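Local coordinates for endoglucanase, glycoside hydrolase family 5 protein (Cytophaga hutchinsonii, PDB 5IHS) that probably hydrolyses internal beta-1,4-glucosidic bonds of cellulose as a TIM-barrel endoglucanase, working in the periplasm as the bacterium grows on crystalline cellulose, at residues Lys26-Lys34 with Lys323-Leu331; Lys103-Ile114 with Glu142-Ile153. All blocks are in the same frame, centred on the assembly; numbering follows the deposited sequence.

Contact 1 of 2, residues Lys26-Lys34 with Lys323-Leu331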
loop_
_atom_site.group_PDB
_atom_site.type_symbol
_atom_site.label_atom_id
_atom_site.label_comp_id
_atom_site.label_asym_id
_atom_site.label_seq_id
_atom_site.Cartn_x
_atom_site.Cartn_y
_atom_site.Cartn_z
ATOM N N LYS A 26 0.352 -24.516 3.933
ATOM C CA LYS A 26 0.814 -23.245 4.500
ATOM C C LYS A 26 0.542 -22.049 3.578
ATOM O O LYS A 26 0.808 -22.132 2.379
ATOM C CB LYS A 26 2.322 -23.303 4.723
ATOM C CG LYS A 26 2.765 -23.772 6.088
ATOM C CD LYS A 26 4.278 -23.938 6.127
ATOM C CE LYS A 26 4.982 -22.601 6.286
ATOM N NZ LYS A 26 6.444 -22.710 6.010
ATOM N N THR A 27 0.076 -20.931 4.149
ATOM C CA THR A 27 -0.186 -19.669 3.468
ATOM C C THR A 27 1.042 -18.765 3.546
ATOM O O THR A 27 2.001 -19.028 4.272
ATOM C CB THR A 27 -1.324 -18.941 4.171
ATOM O OG1 THR A 27 -0.900 -18.630 5.501
ATOM C CG2 THR A 27 -2.611 -19.772 4.204
ATOM N N ILE A 28 0.988 -17.664 2.793
ATOM C CA ILE A 28 2.068 -16.684 2.804
ATOM C C ILE A 28 2.275 -16.133 4.207
ATOM O O ILE A 28 3.413 -15.959 4.661
ATOM C CB ILE A 28 1.736 -15.546 1.817
ATOM C CG1 ILE A 28 1.678 -16.050 0.365
ATOM C CG2 ILE A 28 2.709 -14.383 1.989
ATOM C CD1 ILE A 28 3.000 -16.521 -0.194
ATOM N N VAL A 29 1.182 -15.802 4.894
ATOM C CA VAL A 29 1.297 -15.227 6.226
ATOM C C VAL A 29 1.802 -16.274 7.219
ATOM O O VAL A 29 2.529 -15.943 8.158
ATOM C CB VAL A 29 -0.043 -14.582 6.624
ATOM C CG1 VAL A 29 -0.063 -14.144 8.059
ATOM C CG2 VAL A 29 -0.311 -13.369 5.715
ATOM N N GLU A 30 1.461 -17.547 7.023
ATOM C CA GLU A 30 2.064 -18.586 7.861
ATOM C C GLU A 30 3.559 -18.723 7.591
ATOM O O GLU A 30 4.339 -18.974 8.512
ATOM C CB GLU A 30 1.342 -19.921 7.669
ATOM C CG GLU A 30 -0.010 -19.939 8.342
ATOM C CD GLU A 30 -0.856 -21.149 7.994
ATOM O OE1 GLU A 30 -0.499 -21.899 7.066
ATOM O OE2 GLU A 30 -1.900 -21.343 8.650
ATOM N N LYS A 31 3.978 -18.536 6.340
ATOM C CA LYS A 31 5.394 -18.621 5.989
ATOM C C LYS A 31 6.217 -17.543 6.683
ATOM O O LYS A 31 7.245 -17.834 7.304
ATOM C CB LYS A 31 5.566 -18.547 4.467
ATOM C CG LYS A 31 7.019 -18.607 3.995
ATOM C CD LYS A 31 7.134 -18.353 2.497
ATOM C CE LYS A 31 8.569 -18.378 2.005
ATOM N NZ LYS A 31 9.190 -19.721 2.069
ATOM N N TYR A 32 5.803 -16.282 6.562
ATOM C CA TYR A 32 6.628 -15.180 7.057
ATOM C C TYR A 32 6.249 -14.731 8.467
ATOM O O TYR A 32 7.108 -14.216 9.195
ATOM C CB TYR A 32 6.542 -13.981 6.110
ATOM C CG TYR A 32 7.180 -14.163 4.752
ATOM C CD1 TYR A 32 8.446 -14.722 4.608
ATOM C CD2 TYR A 32 6.531 -13.726 3.606
ATOM C CE1 TYR A 32 9.037 -14.844 3.355
ATOM C CE2 TYR A 32 7.108 -13.848 2.364
ATOM C CZ TYR A 32 8.355 -14.398 2.230
ATOM O OH TYR A 32 8.885 -14.482 0.954
ATOM N N GLY A 33 4.979 -14.875 8.849
ATOM C CA GLY A 33 4.529 -14.527 10.184
ATOM C C GLY A 33 4.439 -13.030 10.436
ATOM O O GLY A 33 4.213 -12.213 9.531
ATOM N N LYS A 34 4.601 -12.670 11.704
ATOM C CA LYS A 34 4.557 -11.272 12.108
ATOM C C LYS A 34 5.709 -10.511 11.475
ATOM O O LYS A 34 6.853 -10.974 11.470
ATOM C CB LYS A 34 4.690 -11.179 13.628
ATOM C CG LYS A 34 3.503 -11.704 14.411
ATOM C CD LYS A 34 3.786 -11.655 15.915
ATOM C CE LYS A 34 2.585 -12.003 16.755
ATOM N NZ LYS A 34 2.938 -11.917 18.192
ATOM N N LYS A 323 7.719 -13.076 -9.948
ATOM C CA LYS A 323 8.512 -12.880 -8.744
ATOM C C LYS A 323 7.902 -13.507 -7.510
ATOM O O LYS A 323 8.637 -14.011 -6.652
ATOM C CB LYS A 323 8.744 -11.397 -8.529
ATOM C CG LYS A 323 9.579 -10.873 -9.665
ATOM C CD LYS A 323 9.955 -9.458 -9.479
ATOM C CE LYS A 323 10.839 -8.969 -10.595
ATOM N NZ LYS A 323 10.787 -7.498 -10.581
ATOM N N ASN A 324 6.579 -13.477 -7.389
ATOM C CA ASN A 324 5.949 -14.106 -6.240
ATOM C C ASN A 324 5.608 -15.572 -6.475
ATOM O O ASN A 324 5.415 -16.311 -5.504
ATOM C CB ASN A 324 4.666 -13.373 -5.854
ATOM C CG ASN A 324 4.914 -12.038 -5.184
ATOM O OD1 ASN A 324 6.054 -11.669 -4.847
ATOM N ND2 ASN A 324 3.834 -11.313 -4.963
ATOM N N GLY A 325 5.522 -16.016 -7.727
ATOM C CA GLY A 325 5.241 -17.407 -8.003
ATOM C C GLY A 325 6.122 -18.362 -7.216
ATOM O O GLY A 325 5.634 -19.323 -6.606
ATOM N N PRO A 326 7.439 -18.127 -7.219
ATOM C CA PRO A 326 8.335 -19.032 -6.470
ATOM C C PRO A 326 8.109 -19.016 -4.964
ATOM O O PRO A 326 8.386 -20.014 -4.285
ATOM C CB PRO A 326 9.733 -18.527 -6.849
ATOM C CG PRO A 326 9.547 -17.889 -8.208
ATOM C CD PRO A 326 8.182 -17.246 -8.141
ATOM N N ILE A 327 7.621 -17.904 -4.415
ATOM C CA ILE A 327 7.296 -17.856 -2.995
ATOM C C ILE A 327 6.126 -18.783 -2.698
ATOM O O ILE A 327 6.179 -19.606 -1.775
ATOM C CB ILE A 327 7.013 -16.410 -2.542
ATOM C CG1 ILE A 327 8.212 -15.504 -2.838
ATOM C CG2 ILE A 327 6.696 -16.389 -1.053
ATOM C CD1 ILE A 327 7.973 -14.016 -2.574
ATOM N N PHE A 328 5.050 -18.678 -3.483
ATOM C CA PHE A 328 3.949 -19.624 -3.331
ATOM C C PHE A 328 4.415 -21.058 -3.565
ATOM O O PHE A 328 3.995 -21.981 -2.857
ATOM C CB PHE A 328 2.808 -19.273 -4.286
ATOM C CG PHE A 328 1.974 -18.092 -3.841
ATOM C CD1 PHE A 328 0.929 -18.255 -2.943
ATOM C CD2 PHE A 328 2.231 -16.819 -4.335
ATOM C CE1 PHE A 328 0.162 -17.171 -2.536
ATOM C CE2 PHE A 328 1.471 -15.713 -3.934
ATOM C CZ PHE A 328 0.429 -15.891 -3.030
ATOM N N ASP A 329 5.278 -21.274 -4.560
ATOM C CA ASP A 329 5.732 -22.631 -4.855
ATOM C C ASP A 329 6.572 -23.232 -3.731
ATOM O O ASP A 329 6.638 -24.460 -3.621
ATOM C CB ASP A 329 6.538 -22.647 -6.154
ATOM C CG ASP A 329 5.675 -22.421 -7.388
ATOM O OD1 ASP A 329 4.433 -22.520 -7.291
ATOM O OD2 ASP A 329 6.248 -22.153 -8.466
ATOM N N SER A 330 7.214 -22.401 -2.903
ATOM C CA SER A 330 8.082 -22.894 -1.837
ATOM C C SER A 330 7.308 -23.654 -0.780
ATOM O O SER A 330 7.907 -24.432 -0.026
ATOM C CB SER A 330 8.803 -21.722 -1.169
ATOM O OG SER A 330 7.946 -20.980 -0.304
ATOM N N LEU A 331 6.004 -23.439 -0.698
ATOM C CA LEU A 331 5.172 -24.108 0.288
ATOM C C LEU A 331 4.593 -25.396 -0.284
ATOM O O LEU A 331 3.500 -25.390 -0.850
ATOM C CB LEU A 331 4.035 -23.173 0.711
ATOM C CG LEU A 331 4.285 -22.103 1.789
ATOM C CD1 LEU A 331 5.750 -21.990 2.199
ATOM C CD2 LEU A 331 3.754 -20.736 1.347
#

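Contact 2 of 2, residues Lys103-Ile114 with Glu142-Ile153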
loop_
_atom_site.group_PDB
_atom_site.type_symbol
_atom_site.label_atom_id
_atom_site.label_comp_id
_atom_site.label_asym_id
_atom_site.label_seq_id
_atom_site.Cartn_x
_atom_site.Cartn_y
_atom_site.Cartn_z
ATOM N N LYS A 103 -15.899 1.939 6.096
ATOM C CA LYS A 103 -15.223 1.000 6.980
ATOM C C LYS A 103 -15.635 -0.433 6.669
ATOM O O LYS A 103 -14.808 -1.346 6.734
ATOM C CB LYS A 103 -15.539 1.367 8.430
ATOM C CG LYS A 103 -14.978 0.456 9.500
ATOM C CD LYS A 103 -15.521 0.896 10.872
ATOM C CE LYS A 103 -15.342 -0.157 11.963
ATOM N NZ LYS A 103 -15.934 0.221 13.272
ATOM N N MET A 104 -16.908 -0.651 6.317
ATOM C CA MET A 104 -17.361 -1.994 5.968
ATOM C C MET A 104 -16.571 -2.553 4.790
ATOM O O MET A 104 -16.174 -3.726 4.799
ATOM C CB MET A 104 -18.858 -1.960 5.636
ATOM C CG MET A 104 -19.434 -3.294 5.187
ATOM S SD MET A 104 -21.046 -3.158 4.389
ATOM C CE MET A 104 -20.588 -2.337 2.852
ATOM N N LYS A 105 -16.355 -1.734 3.752
ATOM C CA LYS A 105 -15.611 -2.182 2.577
ATOM C C LYS A 105 -14.189 -2.566 2.952
ATOM O O LYS A 105 -13.657 -3.575 2.467
ATOM C CB LYS A 105 -15.582 -1.081 1.518
ATOM C CG LYS A 105 -16.917 -0.748 0.911
ATOM C CD LYS A 105 -16.820 0.526 0.086
ATOM C CE LYS A 105 -18.160 0.959 -0.450
ATOM N NZ LYS A 105 -18.068 2.308 -1.027
ATOM N N VAL A 106 -13.538 -1.746 3.781
ATOM C CA VAL A 106 -12.193 -2.072 4.251
ATOM C C VAL A 106 -12.196 -3.404 4.988
ATOM O O VAL A 106 -11.347 -4.270 4.740
ATOM C CB VAL A 106 -11.646 -0.941 5.140
ATOM C CG1 VAL A 106 -10.342 -1.354 5.812
ATOM C CG2 VAL A 106 -11.458 0.330 4.347
ATOM N N MET A 107 -13.134 -3.574 5.920
ATOM C CA MET A 107 -13.157 -4.791 6.719
ATOM C C MET A 107 -13.436 -6.022 5.870
ATOM O O MET A 107 -12.920 -7.103 6.165
ATOM C CB MET A 107 -14.170 -4.665 7.852
ATOM C CG MET A 107 -13.738 -3.658 8.908
ATOM S SD MET A 107 -14.747 -3.650 10.384
ATOM C CE MET A 107 -16.321 -3.160 9.702
ATOM N N GLU A 108 -14.240 -5.892 4.817
ATOM C CA GLU A 108 -14.463 -7.039 3.951
ATOM C C GLU A 108 -13.158 -7.484 3.305
ATOM O O GLU A 108 -12.875 -8.685 3.216
ATOM C CB GLU A 108 -15.523 -6.702 2.911
ATOM C CG GLU A 108 -15.936 -7.892 2.053
ATOM C CD GLU A 108 -16.674 -9.012 2.829
ATOM O OE1 GLU A 108 -17.027 -8.805 4.007
ATOM O OE2 GLU A 108 -16.894 -10.108 2.252
ATOM N N VAL A 109 -12.335 -6.531 2.862
ATOM C CA VAL A 109 -11.053 -6.869 2.258
ATOM C C VAL A 109 -10.088 -7.430 3.297
ATOM O O VAL A 109 -9.396 -8.420 3.042
ATOM C CB VAL A 109 -10.493 -5.650 1.502
ATOM C CG1 VAL A 109 -9.062 -5.890 1.042
ATOM C CG2 VAL A 109 -11.408 -5.332 0.310
ATOM N N VAL A 110 -10.004 -6.796 4.466
ATOM C CA VAL A 110 -9.156 -7.315 5.539
ATOM C C VAL A 110 -9.561 -8.736 5.902
ATOM O O VAL A 110 -8.709 -9.628 6.029
ATOM C CB VAL A 110 -9.203 -6.384 6.766
ATOM C CG1 VAL A 110 -8.496 -7.024 7.958
ATOM C CG2 VAL A 110 -8.591 -5.030 6.434
ATOM N N ASN A 111 -10.867 -8.962 6.084
ATOM C CA ASN A 111 -11.343 -10.286 6.465
ATOM C C ASN A 111 -10.965 -11.318 5.413
ATOM O O ASN A 111 -10.594 -12.455 5.739
ATOM C CB ASN A 111 -12.859 -10.255 6.664
ATOM C CG ASN A 111 -13.273 -9.561 7.953
ATOM O OD1 ASN A 111 -12.440 -9.258 8.803
ATOM N ND2 ASN A 111 -14.575 -9.334 8.114
ATOM N N ALA A 112 -11.076 -10.948 4.139
ATOM C CA ALA A 112 -10.723 -11.870 3.069
ATOM C C ALA A 112 -9.230 -12.148 3.050
ATOM O O ALA A 112 -8.810 -13.285 2.828
ATOM C CB ALA A 112 -11.167 -11.306 1.723
ATOM N N ALA A 113 -8.402 -11.119 3.255
ATOM C CA ALA A 113 -6.961 -11.346 3.318
ATOM C C ALA A 113 -6.604 -12.296 4.452
ATOM O O ALA A 113 -5.721 -13.153 4.302
ATOM C CB ALA A 113 -6.226 -10.018 3.483
ATOM N N ILE A 114 -7.270 -12.153 5.602
ATOM C CA ILE A 114 -7.038 -13.069 6.716
ATOM C C ILE A 114 -7.455 -14.488 6.329
ATOM O O ILE A 114 -6.718 -15.457 6.557
ATOM C CB ILE A 114 -7.751 -12.559 7.988
ATOM C CG1 ILE A 114 -7.122 -11.243 8.463
ATOM C CG2 ILE A 114 -7.703 -13.599 9.099
ATOM C CD1 ILE A 114 -7.969 -10.476 9.485
ATOM N N GLU A 142 -10.406 1.754 16.132
ATOM C CA GLU A 142 -11.359 0.675 15.878
ATOM C C GLU A 142 -10.701 -0.482 15.139
ATOM O O GLU A 142 -10.922 -1.653 15.475
ATOM C CB GLU A 142 -12.532 1.205 15.065
ATOM C CG GLU A 142 -13.413 2.117 15.861
ATOM C CD GLU A 142 -14.513 2.745 15.042
ATOM O OE1 GLU A 142 -14.679 2.362 13.866
ATOM O OE2 GLU A 142 -15.219 3.623 15.585
ATOM N N MET A 143 -9.900 -0.177 14.118
ATOM C CA MET A 143 -9.252 -1.235 13.358
ATOM C C MET A 143 -8.253 -1.990 14.218
ATOM O O MET A 143 -8.187 -3.223 14.162
ATOM C CB MET A 143 -8.575 -0.655 12.107
ATOM C CG MET A 143 -9.522 -0.056 11.063
ATOM S SD MET A 143 -10.710 -1.228 10.390
ATOM C CE MET A 143 -12.100 -0.799 11.377
ATOM N N ALA A 144 -7.461 -1.266 15.010
ATOM C CA ALA A 144 -6.466 -1.907 15.856
ATOM C C ALA A 144 -7.122 -2.734 16.956
ATOM O O ALA A 144 -6.634 -3.814 17.299
ATOM C CB ALA A 144 -5.541 -0.843 16.439
ATOM N N LYS A 145 -8.226 -2.253 17.525
ATOM C CA LYS A 145 -8.903 -3.047 18.547
ATOM C C LYS A 145 -9.420 -4.354 17.959
ATOM O O LYS A 145 -9.345 -5.409 18.600
ATOM C CB LYS A 145 -10.035 -2.242 19.182
ATOM C CG LYS A 145 -10.692 -2.960 20.368
ATOM C CD LYS A 145 -11.706 -2.085 21.102
ATOM C CE LYS A 145 -12.266 -2.804 22.328
ATOM N NZ LYS A 145 -13.276 -2.005 23.087
ATOM N N LYS A 146 -9.952 -4.307 16.743
ATOM C CA LYS A 146 -10.525 -5.509 16.149
ATOM C C LYS A 146 -9.449 -6.460 15.642
ATOM O O LYS A 146 -9.553 -7.677 15.838
ATOM C CB LYS A 146 -11.465 -5.128 15.009
ATOM C CG LYS A 146 -12.112 -6.342 14.341
ATOM C CD LYS A 146 -13.279 -5.957 13.454
ATOM C CE LYS A 146 -14.016 -7.185 12.902
ATOM N NZ LYS A 146 -14.967 -6.810 11.833
ATOM N N TYR A 147 -8.418 -5.934 14.985
ATOM C CA TYR A 147 -7.464 -6.764 14.264
ATOM C C TYR A 147 -6.077 -6.785 14.899
ATOM O O TYR A 147 -5.153 -7.363 14.317
ATOM C CB TYR A 147 -7.376 -6.286 12.815
ATOM C CG TYR A 147 -8.674 -6.414 12.042
ATOM C CD1 TYR A 147 -9.171 -7.657 11.697
ATOM C CD2 TYR A 147 -9.396 -5.298 11.652
ATOM C CE1 TYR A 147 -10.347 -7.787 10.972
ATOM C CE2 TYR A 147 -10.570 -5.414 10.933
ATOM C CZ TYR A 147 -11.049 -6.663 10.599
ATOM O OH TYR A 147 -12.231 -6.761 9.879
ATOM N N GLY A 148 -5.916 -6.194 16.087
ATOM C CA GLY A 148 -4.591 -5.949 16.628
ATOM C C GLY A 148 -3.735 -7.182 16.828
ATOM O O GLY A 148 -2.507 -7.102 16.745
ATOM N N ASN A 149 -4.343 -8.328 17.113
ATOM C CA ASN A 149 -3.567 -9.537 17.376
ATOM C C ASN A 149 -3.252 -10.365 16.122
ATOM O O ASN A 149 -2.906 -11.548 16.252
ATOM C CB ASN A 149 -4.292 -10.416 18.403
ATOM C CG ASN A 149 -3.352 -11.367 19.137
ATOM O OD1 ASN A 149 -2.157 -11.093 19.279
ATOM N ND2 ASN A 149 -3.892 -12.490 19.613
ATOM N N ILE A 150 -3.311 -9.790 14.925
ATOM C CA ILE A 150 -3.376 -10.558 13.690
ATOM C C ILE A 150 -2.211 -10.172 12.792
ATOM O O ILE A 150 -2.027 -8.987 12.499
ATOM C CB ILE A 150 -4.729 -10.363 12.985
ATOM C CG1 ILE A 150 -5.816 -10.825 13.965
ATOM C CG2 ILE A 150 -4.782 -11.141 11.697
ATOM C CD1 ILE A 150 -7.199 -10.627 13.502
ATOM N N PRO A 151 -1.403 -11.126 12.312
ATOM C CA PRO A 151 -0.148 -10.752 11.631
ATOM C C PRO A 151 -0.333 -10.189 10.236
ATOM O O PRO A 151 0.611 -9.599 9.687
ATOM C CB PRO A 151 0.636 -12.069 11.593
ATOM C CG PRO A 151 -0.442 -13.136 11.625
ATOM C CD PRO A 151 -1.498 -12.586 12.541
ATOM N N ASN A 152 -1.508 -10.350 9.640
ATOM C CA ASN A 152 -1.714 -9.908 8.262
ATOM C C ASN A 152 -1.718 -8.389 8.113
ATOM O O ASN A 152 -1.572 -7.902 6.989
ATOM C CB ASN A 152 -3.078 -10.401 7.768
ATOM C CG ASN A 152 -3.284 -11.880 7.978
ATOM O OD1 ASN A 152 -3.286 -12.363 9.117
ATOM N ND2 ASN A 152 -3.525 -12.612 6.885
ATOM N N ILE A 153 -1.944 -7.648 9.195
ATOM C CA ILE A 153 -2.316 -6.234 9.119
ATOM C C ILE A 153 -1.090 -5.340 8.991
ATOM O O ILE A 153 -0.151 -5.437 9.788
ATOM C CB ILE A 153 -3.100 -5.825 10.376
ATOM C CG1 ILE A 153 -4.241 -6.804 10.710
ATOM C CG2 ILE A 153 -3.555 -4.365 10.265
ATOM C CD1 ILE A 153 -5.302 -6.883 9.671
HETATM O O HOH W 1 -15.709 -9.239 10.872
HETATM O O HOH W 2 -4.201 -15.431 7.534
#

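Contact 1 of 2, residues Lys26-Lys34 with Lys323-Leu331
Ile28 lays its CD1 methyl over the middle of the Phe328 ring, 3.7 Å from the centroid and 11° off the ring normal, a CH-pi contact. Turned beside the backbone N (chi1 -64°), Ile28 CG1 itself lies 3.5 Å from Phe328 CE1. Beside the ring, Ile28 CD1 also meets Ile327 CG2, a methyl that lies 3.5 Å from Tyr32 OH. Leu331 contributes the largest share of buried surface: its CD2 rests 3.4 Å from Lys26 O, while CD1 packs against the Lys31 chain.

One hydrogen bond crosses the contact, from Lys31 NZ to Ser330 OG at 3.0 Å. Ser330 OG in turn donates to Ile327 O (2.7 Å), in the carbonyl plane on a lone pair. Shortening Lys31 to an alanine would probably leave Ser330 OG without this donor and Leu331 CD1 with less packing. Thr27 and Glu30 form a capping box at the start of helix 28-32: Glu30 N donates to Thr27 OG1 (3.0 Å) and Thr27 N to Glu30 OE1 (3.1 Å).

Helix 28-32, near the start of the modelled chain, crosses the end of helix 311-329 at 77° (segment axes), and Ile28, Val29 and Tyr32 touch Tyr119 of strand 119-125.

Contact 2 of 2, residues Lys103-Ile114 with Glu142-Ile153
Two neighbouring helices, 99-116 and 133-147, pack side by side on the outside of the TIM barrel, with strand 119-125 between them along the chain. Their segment axes run 30° apart, and Tyr147 is the knob, set in a hole made by Met107, Val110, Asn111 and Ile114. A chi1 of 171° swings Val110 CG1 away from the backbone N and over one face of the ring, 3.7 Å from the centroid. Lys146 CG covers the opposite face. The hydroxyl of Tyr147 donates to Asn111 OD1 at 2.7 Å, from above the carbonyl plane, 41° out of it and off the lone pairs. Water 1 bridges Asn111 ND2 and Lys146 NZ.

Toward the start of both segments, Lys103 NZ reaches Glu142 OE1 at 2.6 Å in a salt bridge that meets the carboxylate from above its plane. The Lys103 chain slides past Met143, with its CE 3.4 Å from Met143 CE, tighter than usual for carbons. Toward their C-terminal ends, Ile114 CD1 packs against Ile150 CG2 (3.9 Å), and Val110 CG1 touches Ile153 CD1 (3.6 Å). Asn152 ND2 donates to Ile118 O and to water 2, which also binds Ile114 O.

An apolar centre is thus bordered by polar bonds: that to Asn111 OD1 satisfies the Tyr147 hydroxyl and limits how the ring, covered on both faces, can turn, and the Lys103-Glu142 pair probably neutralises two opposite charges at the edge.

The modelled chain begins with residues 26-34, runs through all eight barrel strands, and its last modelled residues, 323-331, come back to this segment; contact 1 therefore closes a loop of 288 residues, tying helix 28-32 to the last helix. Contact 2 lies wholly within that span and closes a much shorter loop of 27 residues, which includes strand 119-125 and links two consecutive barrel helices. The loops nest without crossing. Although their centres are about 20 Å apart, the contacts meet: Val29 of contact 1 packs on Pro151 and Asn152 of contact 2, so helix 28-32 borders both the final helix and the loop leading into strand 153-156.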